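Segregation and condensation protein B (Chlorobium tepidum TLS, PDB 1T6S) takes part in chromosome partitioning, probably as the winged-helix subunit ScpB of the SMC-type segregation and condensation complex. Local coordinates at residues R5-L8 / L9-E13; V23-Q26 / T27-I31; H62-G66 / G67-L71. All blocks are in the same frame, centred on the assembly; numbering follows the deposited sequence.

The three contacts follow one another along the chain and lie on the same side of its centre, within one compact unit of helices 2-18, 25-31 and 38-55 and the hairpin of strands 59-64 and 67-72. The centre of contact 2 is about 13 Å from that of contact 1 and about 13 Å from that of contact 3; the centres of contacts 1 and 3 are about 17 Å apart. L12 of contact 1 packs on L28 of contact 2, E13 of contact 1 meets F70 of contact 3, and the backbone of V23 pairs with Y68. This fits a winged-helix domain with the hairpin as its wing.

Contact 1. Residues R5-L8 / L9-E13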
loop_
_atom_site.group_PDB
_atom_site.type_symbol
_atom_site.label_atom_id
_atom_site.label_comp_id
_atom_site.label_asym_id
_atom_site.label_seq_id
_atom_site.Cartn_x
_atom_site.Cartn_y
_atom_site.Cartn_z
ATOM N N ARG A 5 -37.798 -7.991 -23.757
ATOM C CA ARG A 5 -36.901 -6.846 -23.827
ATOM C C ARG A 5 -36.793 -6.234 -22.421
ATOM O O ARG A 5 -35.694 -5.948 -21.943
ATOM C CB ARG A 5 -37.433 -5.823 -24.853
ATOM C CG ARG A 5 -36.426 -4.756 -25.341
ATOM C CD ARG A 5 -36.553 -3.440 -24.571
ATOM N NE ARG A 5 -35.828 -2.331 -25.212
ATOM C CZ ARG A 5 -34.500 -2.231 -25.299
ATOM N NH1 ARG A 5 -33.724 -3.177 -24.789
ATOM N NH2 ARG A 5 -33.943 -1.174 -25.885
ATOM N N GLN A 6 -37.926 -6.080 -21.739
ATOM C CA GLN A 6 -37.918 -5.486 -20.408
ATOM C C GLN A 6 -37.173 -6.347 -19.384
ATOM O O GLN A 6 -36.488 -5.827 -18.507
ATOM C CB GLN A 6 -39.347 -5.235 -19.923
ATOM C CG GLN A 6 -40.251 -4.616 -20.981
ATOM C CD GLN A 6 -39.606 -3.435 -21.700
ATOM O OE1 GLN A 6 -39.220 -2.436 -21.074
ATOM N NE2 GLN A 6 -39.491 -3.544 -23.030
ATOM N N GLN A 7 -37.309 -7.662 -19.507
ATOM C CA GLN A 7 -36.642 -8.570 -18.591
ATOM C C GLN A 7 -35.131 -8.535 -18.857
ATOM O O GLN A 7 -34.328 -8.561 -17.931
ATOM C CB GLN A 7 -37.191 -9.984 -18.762
ATOM C CG GLN A 7 -36.542 -11.026 -17.877
ATOM C CD GLN A 7 -36.798 -10.810 -16.388
ATOM O OE1 GLN A 7 -36.220 -11.504 -15.551
ATOM N NE2 GLN A 7 -37.669 -9.852 -16.052
ATOM N N LEU A 8 -34.756 -8.463 -20.129
ATOM C CA LEU A 8 -33.358 -8.396 -20.511
ATOM C C LEU A 8 -32.772 -7.088 -19.976
ATOM O O LEU A 8 -31.617 -7.030 -19.541
ATOM C CB LEU A 8 -33.219 -8.403 -22.030
ATOM C CG LEU A 8 -32.219 -9.341 -22.703
ATOM C CD1 LEU A 8 -31.985 -8.782 -24.092
ATOM C CD2 LEU A 8 -30.890 -9.447 -21.938
ATOM N N LEU A 9 -33.580 -6.035 -20.010
ATOM C CA LEU A 9 -33.130 -4.738 -19.539
ATOM C C LEU A 9 -32.905 -4.823 -18.026
ATOM O O LEU A 9 -31.888 -4.339 -17.515
ATOM C CB LEU A 9 -34.156 -3.656 -19.896
ATOM C CG LEU A 9 -33.624 -2.363 -20.540
ATOM C CD1 LEU A 9 -32.808 -2.675 -21.788
ATOM C CD2 LEU A 9 -34.799 -1.463 -20.904
ATOM N N ARG A 10 -33.840 -5.460 -17.324
ATOM C CA ARG A 10 -33.734 -5.642 -15.876
ATOM C C ARG A 10 -32.499 -6.468 -15.501
ATOM O O ARG A 10 -31.822 -6.191 -14.498
ATOM C CB ARG A 10 -35.015 -6.293 -15.329
ATOM C CG ARG A 10 -36.147 -5.275 -15.084
ATOM C CD ARG A 10 -37.527 -5.935 -14.969
ATOM N NE ARG A 10 -37.576 -6.962 -13.929
ATOM C CZ ARG A 10 -37.639 -6.724 -12.621
ATOM N NH1 ARG A 10 -37.671 -5.481 -12.155
ATOM N NH2 ARG A 10 -37.665 -7.743 -11.774
ATOM N N SER A 11 -32.202 -7.478 -16.309
ATOM C CA SER A 11 -31.020 -8.307 -16.064
ATOM C C SER A 11 -29.740 -7.475 -16.218
ATOM O O SER A 11 -28.802 -7.614 -15.436
ATOM C CB SER A 11 -30.988 -9.481 -17.029
ATOM O OG SER A 11 -32.184 -10.231 -16.905
ATOM N N LEU A 12 -29.690 -6.626 -17.242
ATOM C CA LEU A 12 -28.513 -5.789 -17.431
ATOM C C LEU A 12 -28.335 -4.896 -16.214
ATOM O O LEU A 12 -27.225 -4.753 -15.689
ATOM C CB LEU A 12 -28.649 -4.920 -18.675
ATOM C CG LEU A 12 -28.559 -5.630 -20.033
ATOM C CD1 LEU A 12 -28.900 -4.629 -21.139
ATOM C CD2 LEU A 12 -27.172 -6.213 -20.255
ATOM N N GLU A 13 -29.425 -4.281 -15.768
ATOM C CA GLU A 13 -29.355 -3.411 -14.601
ATOM C C GLU A 13 -28.787 -4.137 -13.380
ATOM O O GLU A 13 -27.861 -3.641 -12.705
ATOM C CB GLU A 13 -30.737 -2.869 -14.249
ATOM C CG GLU A 13 -30.737 -2.106 -12.938
ATOM C CD GLU A 13 -32.088 -1.484 -12.643
ATOM O OE1 GLU A 13 -32.330 -0.336 -13.096
ATOM O OE2 GLU A 13 -32.906 -2.154 -11.974
#
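R5, Q6, Q7 and L8 offer their carbonyl oxygens to the amides of L9, R10, S11 and L12, the regular i to i+4 bonding of an alpha-helix, N to O 2.9 to 3.0 Å. S11 adds a hydroxyl to this pattern. Its OG, turned beside its backbone N and anti to the carbonyl carbon (chi1 -57°), folds back and donates to Q7 O at 2.9 Å. The amide S11 N reaches the same oxygen from the other face of the carbonyl plane, so two donors grip one acceptor. Serine suits this partly exposed place, being short enough to turn its polar group onto the preceding turn. An alanine here removes the hydroxyl, and Q7 O would probably be held less firmly, with the S11 amide its one remaining donor of the two. R5 swings out beside the helix toward L9, with CG anti to the backbone N (chi1 -163°) and a bend at the next bond. It crosses L9 obliquely: NH1 stands 3.2 Å from L9 CD1, while CD2 of the same leucine lies over one guanidinium face near its rim. The charge is met by E47 of helix 38-55, in a salt bridge from R5 NH2, and the L9 methyls beside this ion pair probably screen it in part from water. On the more exposed flank, Q7 brings NE2 to the edge of the R10 guanidinium, 3.6 Å from R10 NE, with the two planes 41° apart; this is mere proximity between two donors suited to solvent. Buried L9 and L12 instead pack on A44 of helix 38-55, and L8 and L12 touch F36. This is an amphipathic helix, the first of a winged-helix domain, laying its leucines against the domain core.

Contact 2. Residues V23-Q26 / T27-I31; sequences VNLQ and TLSQI
N24 and T27 meet in a helix N-cap built from hydrogen bonds. N24 OD1 accepts from T27 N at 2.8 Å, the donor lying nearly along the C=O axis, and again from T27 OG1 at 2.8 Å, this one standing above the amide plane. The side chains cross at about a right angle. What brings the asparagine oxygen over the helix start is its first torsion, which sets CG between the backbone N and the carbonyl carbon (chi1 56°). Asparagine fits here because a short amide can take the place of the carbonyl that a preceding helical turn would have supplied. A water extends the network: it accepts from N24 N at 2.9 Å and donates to T27 OG1, so the donors point one way, from the N24 amide through water and hydroxyl to OD1. Further along, S29 grips L25 O twice, with OG at 2.7 Å and with its amide N, from opposite faces of the carbonyl plane, while L28 N bonds to N24 O in a nearly straight line (174° at the hydrogen). Apolar contacts lie beside the cap. V23 CG1 rests 3.7 Å from T27 CG2 and 3.9 Å from L28 CG, so threonine serves both kinds of contact, with hydroxyl to the cap and methyl to the valine. L28 is buried, sealed by L12 and L15 of helix 2-18 and by L41 of helix 38-55, where a long branched side chain is fitting. The chemistry implies a helix start fixed in two ways: the T27 amide and hydroxyl are answered by N24 OD1, the N24 amide by a water, and a hydrophobic staple of V23 and L28 ties the cap to the core of the domain.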
loop_
_atom_site.group_PDB
_atom_site.type_symbol
_atom_site.label_atom_id
_atom_site.label_comp_id
_atom_site.label_asym_id
_atom_site.label_seq_id
_atom_site.Cartn_x
_atom_site.Cartn_y
_atom_site.Cartn_z
ATOM N N VAL A 23 -18.313 -3.699 -16.067
ATOM C CA VAL A 23 -18.674 -4.910 -16.809
ATOM C C VAL A 23 -18.714 -4.616 -18.294
ATOM O O VAL A 23 -19.363 -3.668 -18.716
ATOM C CB VAL A 23 -20.089 -5.434 -16.450
ATOM C CG1 VAL A 23 -20.140 -6.940 -16.617
ATOM C CG2 VAL A 23 -20.488 -4.993 -15.079
ATOM N N ASN A 24 -18.065 -5.458 -19.088
ATOM C CA ASN A 24 -18.033 -5.250 -20.521
ATOM C C ASN A 24 -19.092 -6.008 -21.309
ATOM O O ASN A 24 -19.835 -6.836 -20.774
ATOM C CB ASN A 24 -16.640 -5.598 -21.078
ATOM C CG ASN A 24 -16.204 -7.013 -20.729
ATOM O OD1 ASN A 24 -17.015 -7.942 -20.709
ATOM N ND2 ASN A 24 -14.918 -7.186 -20.475
ATOM N N LEU A 25 -19.135 -5.717 -22.604
ATOM C CA LEU A 25 -20.066 -6.350 -23.525
ATOM C C LEU A 25 -19.924 -7.882 -23.533
ATOM O O LEU A 25 -20.918 -8.603 -23.619
ATOM C CB LEU A 25 -19.815 -5.815 -24.943
ATOM C CG LEU A 25 -20.394 -6.649 -26.099
ATOM C CD1 LEU A 25 -21.840 -6.272 -26.327
ATOM C CD2 LEU A 25 -19.583 -6.413 -27.378
ATOM N N GLN A 26 -18.691 -8.380 -23.480
ATOM C CA GLN A 26 -18.464 -9.828 -23.494
ATOM C C GLN A 26 -19.105 -10.528 -22.294
ATOM O O GLN A 26 -19.779 -11.546 -22.440
ATOM C CB GLN A 26 -16.958 -10.141 -23.515
ATOM C CG GLN A 26 -16.263 -9.824 -24.849
ATOM C CD GLN A 26 -15.942 -8.345 -25.034
ATOM O OE1 GLN A 26 -15.411 -7.945 -26.071
ATOM N NE2 GLN A 26 -16.250 -7.536 -24.037
ATOM N N THR A 27 -18.883 -9.974 -21.110
ATOM C CA THR A 27 -19.427 -10.541 -19.892
ATOM C C THR A 27 -20.953 -10.453 -19.845
ATOM O O THR A 27 -21.631 -11.433 -19.527
ATOM C CB THR A 27 -18.826 -9.840 -18.662
ATOM O OG1 THR A 27 -17.400 -9.927 -18.729
ATOM C CG2 THR A 27 -19.314 -10.481 -17.367
ATOM N N LEU A 28 -21.497 -9.284 -20.161
ATOM C CA LEU A 28 -22.945 -9.123 -20.156
ATOM C C LEU A 28 -23.659 -10.042 -21.160
ATOM O O LEU A 28 -24.746 -10.546 -20.866
ATOM C CB LEU A 28 -23.329 -7.653 -20.412
ATOM C CG LEU A 28 -22.956 -6.695 -19.262
ATOM C CD1 LEU A 28 -23.192 -5.236 -19.664
ATOM C CD2 LEU A 28 -23.770 -7.056 -18.010
ATOM N N SER A 29 -23.072 -10.261 -22.337
ATOM C CA SER A 29 -23.700 -11.133 -23.339
ATOM C C SER A 29 -23.623 -12.615 -22.918
ATOM O O SER A 29 -24.552 -13.383 -23.166
ATOM C CB SER A 29 -23.019 -10.978 -24.711
ATOM O OG SER A 29 -22.957 -9.613 -25.103
ATOM N N GLN A 30 -22.523 -13.011 -22.285
ATOM C CA GLN A 30 -22.371 -14.403 -21.858
ATOM C C GLN A 30 -23.346 -14.761 -20.750
ATOM O O GLN A 30 -23.957 -15.825 -20.774
ATOM C CB GLN A 30 -20.941 -14.683 -21.362
ATOM C CG GLN A 30 -20.753 -16.110 -20.813
ATOM C CD GLN A 30 -19.460 -16.304 -20.031
ATOM O OE1 GLN A 30 -19.079 -15.457 -19.222
ATOM N NE2 GLN A 30 -18.789 -17.434 -20.258
ATOM N N ILE A 31 -23.501 -13.873 -19.775
ATOM C CA ILE A 31 -24.392 -14.167 -18.655
ATOM C C ILE A 31 -25.884 -14.103 -19.003
ATOM O O ILE A 31 -26.669 -14.923 -18.532
ATOM C CB ILE A 31 -24.082 -13.238 -17.448
ATOM C CG1 ILE A 31 -22.629 -13.461 -16.990
ATOM C CG2 ILE A 31 -25.056 -13.528 -16.303
ATOM C CD1 ILE A 31 -22.141 -12.531 -15.863
HETATM O O HOH W 1 -16.679 -7.357 -17.455
#

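Contact 3. Residues H62-G66 / G67-L71. With NO3 (nitrate ion), chain L; NO3 (nitrate ion), chain H.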
loop_
_atom_site.group_PDB
_atom_site.type_symbol
_atom_site.label_atom_id
_atom_site.label_comp_id
_atom_site.label_asym_id
_atom_site.label_seq_id
_atom_site.Cartn_x
_atom_site.Cartn_y
_atom_site.Cartn_z
ATOM N N HIS A 62 -22.468 4.676 -16.709
ATOM C CA HIS A 62 -21.452 5.287 -17.555
ATOM C C HIS A 62 -20.569 4.251 -18.260
ATOM O O HIS A 62 -20.134 3.251 -17.663
ATOM C CB HIS A 62 -20.544 6.193 -16.715
ATOM C CG HIS A 62 -21.241 7.377 -16.124
ATOM N ND1 HIS A 62 -21.167 8.636 -16.678
ATOM C CD2 HIS A 62 -22.014 7.498 -15.019
ATOM C CE1 HIS A 62 -21.860 9.482 -15.938
ATOM N NE2 HIS A 62 -22.384 8.816 -14.926
ATOM N N ALA A 63 -20.292 4.513 -19.531
ATOM C CA ALA A 63 -19.443 3.652 -20.336
ATOM C C ALA A 63 -18.032 4.209 -20.223
ATOM O O ALA A 63 -17.712 5.224 -20.848
ATOM C CB ALA A 63 -19.897 3.685 -21.793
ATOM N N ILE A 64 -17.195 3.568 -19.415
ATOM C CA ILE A 64 -15.816 4.030 -19.255
ATOM C C ILE A 64 -14.857 2.969 -19.783
ATOM O O ILE A 64 -14.791 1.869 -19.241
ATOM C CB ILE A 64 -15.457 4.315 -17.766
ATOM C CG1 ILE A 64 -16.515 5.212 -17.112
ATOM C CG2 ILE A 64 -14.113 5.011 -17.690
ATOM C CD1 ILE A 64 -16.793 6.498 -17.863
ATOM N N ALA A 65 -14.132 3.294 -20.853
ATOM C CA ALA A 65 -13.159 2.369 -21.450
ATOM C C ALA A 65 -13.690 0.957 -21.703
ATOM O O ALA A 65 -13.028 -0.033 -21.369
ATOM C CB ALA A 65 -11.920 2.289 -20.558
ATOM N N GLY A 66 -14.880 0.860 -22.287
ATOM C CA GLY A 66 -15.438 -0.449 -22.573
ATOM C C GLY A 66 -16.055 -1.181 -21.394
ATOM O O GLY A 66 -16.478 -2.328 -21.545
ATOM N N GLY A 67 -16.094 -0.542 -20.225
ATOM C CA GLY A 67 -16.695 -1.154 -19.051
ATOM C C GLY A 67 -17.805 -0.268 -18.503
ATOM O O GLY A 67 -17.591 0.928 -18.285
ATOM N N TYR A 68 -18.996 -0.826 -18.295
ATOM C CA TYR A 68 -20.099 -0.030 -17.756
ATOM C C TYR A 68 -20.157 -0.110 -16.237
ATOM O O TYR A 68 -19.936 -1.171 -15.661
ATOM C CB TYR A 68 -21.455 -0.491 -18.311
ATOM C CG TYR A 68 -21.663 -0.262 -19.792
ATOM C CD1 TYR A 68 -21.283 -1.225 -20.733
ATOM C CD2 TYR A 68 -22.243 0.923 -20.255
ATOM C CE1 TYR A 68 -21.481 -1.008 -22.109
ATOM C CE2 TYR A 68 -22.440 1.149 -21.620
ATOM C CZ TYR A 68 -22.059 0.186 -22.537
ATOM O OH TYR A 68 -22.244 0.429 -23.884
ATOM N N ARG A 69 -20.445 1.015 -15.589
ATOM C CA ARG A 69 -20.588 1.029 -14.128
ATOM C C ARG A 69 -21.485 2.187 -13.712
ATOM O O ARG A 69 -21.620 3.170 -14.438
ATOM C CB ARG A 69 -19.227 1.159 -13.422
ATOM C CG ARG A 69 -18.646 2.581 -13.352
ATOM C CD ARG A 69 -18.388 3.203 -14.724
ATOM N NE ARG A 69 -17.414 2.501 -15.577
ATOM C CZ ARG A 69 -16.117 2.327 -15.306
ATOM N NH1 ARG A 69 -15.585 2.777 -14.179
ATOM N NH2 ARG A 69 -15.323 1.756 -16.204
ATOM N N PHE A 70 -22.107 2.053 -12.548
ATOM C CA PHE A 70 -22.957 3.097 -11.997
ATOM C C PHE A 70 -22.077 4.130 -11.327
ATOM O O PHE A 70 -21.021 3.797 -10.787
ATOM C CB PHE A 70 -23.894 2.526 -10.931
ATOM C CG PHE A 70 -25.168 1.956 -11.479
ATOM C CD1 PHE A 70 -25.242 0.622 -11.862
ATOM C CD2 PHE A 70 -26.296 2.768 -11.634
ATOM C CE1 PHE A 70 -26.421 0.093 -12.394
ATOM C CE2 PHE A 70 -27.484 2.251 -12.165
ATOM C CZ PHE A 70 -27.546 0.913 -12.546
ATOM N N LEU A 71 -22.514 5.381 -11.367
ATOM C CA LEU A 71 -21.814 6.489 -10.713
ATOM C C LEU A 71 -22.904 7.433 -10.204
ATOM O O LEU A 71 -23.941 7.576 -10.854
ATOM C CB LEU A 71 -20.911 7.224 -11.711
ATOM C CG LEU A 71 -19.398 7.239 -11.474
ATOM C CD1 LEU A 71 -18.864 5.854 -11.163
ATOM C CD2 LEU A 71 -18.724 7.801 -12.724
HETATM N N NO3 L . -19.250 8.457 -19.399
HETATM O O1 NO3 L . -18.822 8.904 -18.325
HETATM O O2 NO3 L . -18.502 8.446 -20.319
HETATM O O3 NO3 L . -20.397 8.066 -19.425
HETATM N N NO3 H . -23.110 5.820 -21.309
HETATM O O1 NO3 H . -23.838 6.517 -22.032
HETATM O O2 NO3 H . -22.053 6.292 -20.990
HETATM O O3 NO3 H . -23.524 4.732 -20.992
HETATM O O HOH W 2 -23.973 9.782 -12.857
#
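R69 and I64 cross at about a right angle on one face of the hairpin, I64 CB lying over one guanidinium face, offset toward its rim, though the closeness of this short contact is doubtful. The arginine doubles back because CG sits between its backbone N and carbonyl carbon (chi1 80°) and the chain bends twice more. Its NE, at 3.1 Å, and NH2, at 3.2 Å, both grip G67 O side-on; that oxygen lies in the guanidinium plane, though the donors stand above its own carbonyl plane. I64 N is its third donor, at 2.9 Å. H62 meets L71 crosswise: L71 CD2 lies over one face of the imidazole, a CH-pi contact 4.3 Å from the centroid. At the ring edge ND1 donates to two oxygens of a nitrate, probably from the crystallisation liquor, and a water joins NE2 to L71 O. On the opposite face of the hairpin the Y68 ring reaches A63 CB at 3.6 Å, its hydroxyl bonded to Q42 of helix 38-55. Small A63 leaves room for the ring. A65 and G66 are the central pair of the type I' turn from I64 to G67, both with positive phi; at G66 a CB would be jammed against the carbonyl oxygen before it. R140 of the second subunit packs on I64. Following three helices, this antiparallel hairpin is consistent with the wing of a winged-helix domain.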